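Local coordinates for protein CELL division inhibitor (Pyrococcus furiosus, PDB 1G3Q) that binds ADP and magnesium through a P-loop and, as a MinD-type cell division ATPase, probably hydrolyses ATP, at residues V19-S24 and A44-V49. Sequence-based numbering, arbitrary orientation.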
ATOM      1  N   VAL A  19       0.623  -3.263  -4.623  1.00 12.60           N
ATOM      2  CA  VAL A  19      -0.706  -3.517  -4.083  1.00 12.90           C
ATOM      3  C   VAL A  19      -1.401  -2.184  -3.810  1.00 12.57           C
ATOM      4  O   VAL A  19      -2.568  -2.009  -4.149  1.00 12.87           O
ATOM      5  CB  VAL A  19      -0.631  -4.351  -2.782  1.00 13.64           C
ATOM      6  CG1 VAL A  19      -1.997  -4.413  -2.104  1.00 13.97           C
ATOM      7  CG2 VAL A  19      -0.165  -5.757  -3.113  1.00 13.79           C
ATOM      8  N   THR A  20      -0.682  -1.237  -3.213  1.00 11.97           N
ATOM      9  CA  THR A  20      -1.266   0.071  -2.923  1.00 11.27           C
ATOM     10  C   THR A  20      -1.813   0.716  -4.198  1.00 11.09           C
ATOM     11  O   THR A  20      -2.965   1.147  -4.243  1.00 10.36           O
ATOM     12  CB  THR A  20      -0.232   1.043  -2.311  1.00 11.38           C
ATOM     13  OG1 THR A  20       0.297   0.492  -1.097  1.00 10.91           O
ATOM     14  CG2 THR A  20      -0.891   2.382  -2.006  1.00 11.67           C
ATOM     15  N   ALA A  21      -0.972   0.789  -5.227  1.00 11.03           N
ATOM     16  CA  ALA A  21      -1.354   1.393  -6.501  1.00 11.31           C
ATOM     17  C   ALA A  21      -2.511   0.679  -7.204  1.00 11.30           C
ATOM     18  O   ALA A  21      -3.484   1.319  -7.604  1.00 10.69           O
ATOM     19  CB  ALA A  21      -0.142   1.460  -7.430  1.00 10.88           C
ATOM     20  N   ASN A  22      -2.412  -0.639  -7.363  1.00 11.50           N
ATOM     21  CA  ASN A  22      -3.478  -1.380  -8.035  1.00 12.07           C
ATOM     22  C   ASN A  22      -4.793  -1.386  -7.259  1.00 12.70           C
ATOM     23  O   ASN A  22      -5.864  -1.238  -7.849  1.00 12.41           O
ATOM     24  CB  ASN A  22      -3.042  -2.818  -8.331  1.00 11.51           C
ATOM     25  CG  ASN A  22      -2.102  -2.908  -9.525  1.00 11.85           C
ATOM     26  OD1 ASN A  22      -0.884  -2.779  -9.388  1.00 13.04           O
ATOM     27  ND2 ASN A  22      -2.670  -3.110 -10.706  1.00 10.22           N
ATOM     28  N   LEU A  23      -4.717  -1.553  -5.941  1.00 13.09           N
ATOM     29  CA  LEU A  23      -5.926  -1.556  -5.122  1.00 13.53           C
ATOM     30  C   LEU A  23      -6.592  -0.180  -5.193  1.00 13.52           C
ATOM     31  O   LEU A  23      -7.816  -0.076  -5.269  1.00 13.19           O
ATOM     32  CB  LEU A  23      -5.589  -1.911  -3.668  1.00 14.08           C
ATOM     33  CG  LEU A  23      -6.763  -1.993  -2.682  1.00 14.84           C
ATOM     34  CD1 LEU A  23      -7.814  -2.978  -3.199  1.00 14.98           C
ATOM     35  CD2 LEU A  23      -6.242  -2.428  -1.315  1.00 15.54           C
ATOM     36  N   SER A  24      -5.784   0.878  -5.175  1.00 13.19           N
ATOM     37  CA  SER A  24      -6.315   2.236  -5.259  1.00 12.93           C
ATOM     38  C   SER A  24      -7.138   2.426  -6.528  1.00 13.04           C
ATOM     39  O   SER A  24      -8.269   2.926  -6.484  1.00 12.37           O
ATOM     40  CB  SER A  24      -5.182   3.268  -5.257  1.00 13.73           C
ATOM     41  OG  SER A  24      -4.539   3.340  -4.000  1.00 13.71           O
ATOM     42  N   ALA A  44      10.496   6.693  -1.895  1.00 18.79           N
ATOM     43  CA  ALA A  44       9.239   7.146  -2.476  1.00 19.13           C
ATOM     44  C   ALA A  44       9.106   6.672  -3.919  1.00 19.30           C
ATOM     45  O   ALA A  44       9.864   7.103  -4.782  1.00 20.44           O
ATOM     46  CB  ALA A  44       9.157   8.664  -2.412  1.00 18.09           C
ATOM     47  N   ASN A  45       8.149   5.779  -4.168  1.00 19.36           N
ATOM     48  CA  ASN A  45       7.913   5.238  -5.509  1.00 19.22           C
ATOM     49  C   ASN A  45       6.442   5.331  -5.926  1.00 17.76           C
ATOM     50  O   ASN A  45       6.133   5.341  -7.112  1.00 16.99           O
ATOM     51  CB  ASN A  45       8.309   3.753  -5.578  1.00 21.90           C
ATOM     52  CG  ASN A  45       9.794   3.522  -5.390  1.00 24.49           C
ATOM     53  OD1 ASN A  45      10.618   4.027  -6.155  1.00 26.85           O
ATOM     54  ND2 ASN A  45      10.147   2.742  -4.373  1.00 26.63           N
ATOM     55  N   LEU A  46       5.545   5.392  -4.947  1.00 16.44           N
ATOM     56  CA  LEU A  46       4.107   5.415  -5.216  1.00 15.18           C
ATOM     57  C   LEU A  46       3.613   6.408  -6.266  1.00 15.09           C
ATOM     58  O   LEU A  46       2.933   6.021  -7.213  1.00 14.70           O
ATOM     59  CB  LEU A  46       3.335   5.626  -3.916  1.00 13.63           C
ATOM     60  CG  LEU A  46       1.817   5.480  -4.028  1.00 13.24           C
ATOM     61  CD1 LEU A  46       1.461   4.073  -4.505  1.00 12.23           C
ATOM     62  CD2 LEU A  46       1.186   5.762  -2.669  1.00 12.76           C
ATOM     63  N   SER A  47       3.947   7.682  -6.099  1.00 15.29           N
ATOM     64  CA  SER A  47       3.514   8.709  -7.043  1.00 15.92           C
ATOM     65  C   SER A  47       3.921   8.372  -8.480  1.00 15.99           C
ATOM     66  O   SER A  47       3.129   8.518  -9.412  1.00 15.43           O
ATOM     67  CB  SER A  47       4.100  10.066  -6.644  1.00 16.52           C
ATOM     68  OG  SER A  47       3.445  11.129  -7.316  1.00 17.69           O
ATOM     69  N   LEU A  48       5.155   7.910  -8.652  1.00 16.23           N
ATOM     70  CA  LEU A  48       5.665   7.560  -9.976  1.00 16.29           C
ATOM     71  C   LEU A  48       4.863   6.400 -10.574  1.00 15.38           C
ATOM     72  O   LEU A  48       4.517   6.404 -11.758  1.00 14.82           O
ATOM     73  CB  LEU A  48       7.141   7.170  -9.871  1.00 17.77           C
ATOM     74  CG  LEU A  48       8.069   7.639 -10.993  1.00 19.94           C
ATOM     75  CD1 LEU A  48       7.504   7.205 -12.336  1.00 21.31           C
ATOM     76  CD2 LEU A  48       8.215   9.161 -10.946  1.00 20.57           C
ATOM     77  N   VAL A  49       4.575   5.406  -9.745  1.00 14.57           N
ATOM     78  CA  VAL A  49       3.815   4.240 -10.178  1.00 14.69           C
ATOM     79  C   VAL A  49       2.381   4.629 -10.560  1.00 14.18           C
ATOM     80  O   VAL A  49       1.721   3.931 -11.331  1.00 14.16           O
ATOM     81  CB  VAL A  49       3.829   3.165  -9.063  1.00 15.18           C
ATOM     82  CG1 VAL A  49       2.747   2.135  -9.283  1.00 17.20           C
ATOM     83  CG2 VAL A  49       5.198   2.486  -9.048  1.00 15.60           C
TER
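L46 and V49, one turn apart on the short helix 46-49, press their methyl groups against T20 and A21 on the helix that follows the P-loop. The join is wholly apolar, with no hydrogen bond passing between the segments. L46 carries its CG anti to the backbone N (chi1 -172°), which sends its branched end toward the other helix although its CB does not point there. T20 and L46 meet at about a right angle: CG2 of T20 lies 3.8 Å from CD1 of L46 and 4.0 Å from its CD2, so the longer leucine reaches the threonine methyl with both branches. A21, with only a methyl, suits the nearest backbone approach, its CA 6.9 Å from that of L46. Its CB receives CG1 of the shorter V49 at 3.5 Å, a tight fit.

The hydroxyls of T20 and S24 both bond to carbonyls of helix 16-29. With CG2 anti to its backbone N and OG1 on the carbonyl of K16, T20 turns its methyl to L46; threonine suits the place, one branch polar and the other apolar. Buried S24 folds its short hydroxyl back onto T20 O (OG to O 2.7 Å, tilted 34° from the carbonyl plane), which also takes the helix bond from S24 N.

In this P-loop NTPase fold the contact joins the helix after the Walker A loop to a short helix after strand 34-38. L46 rests on A36 of that strand, T20 and L46 touch D118 on strand 114-118, a magnesium-binding residue though without that ion here, and V49 packs beside T17, a magnesium ligand.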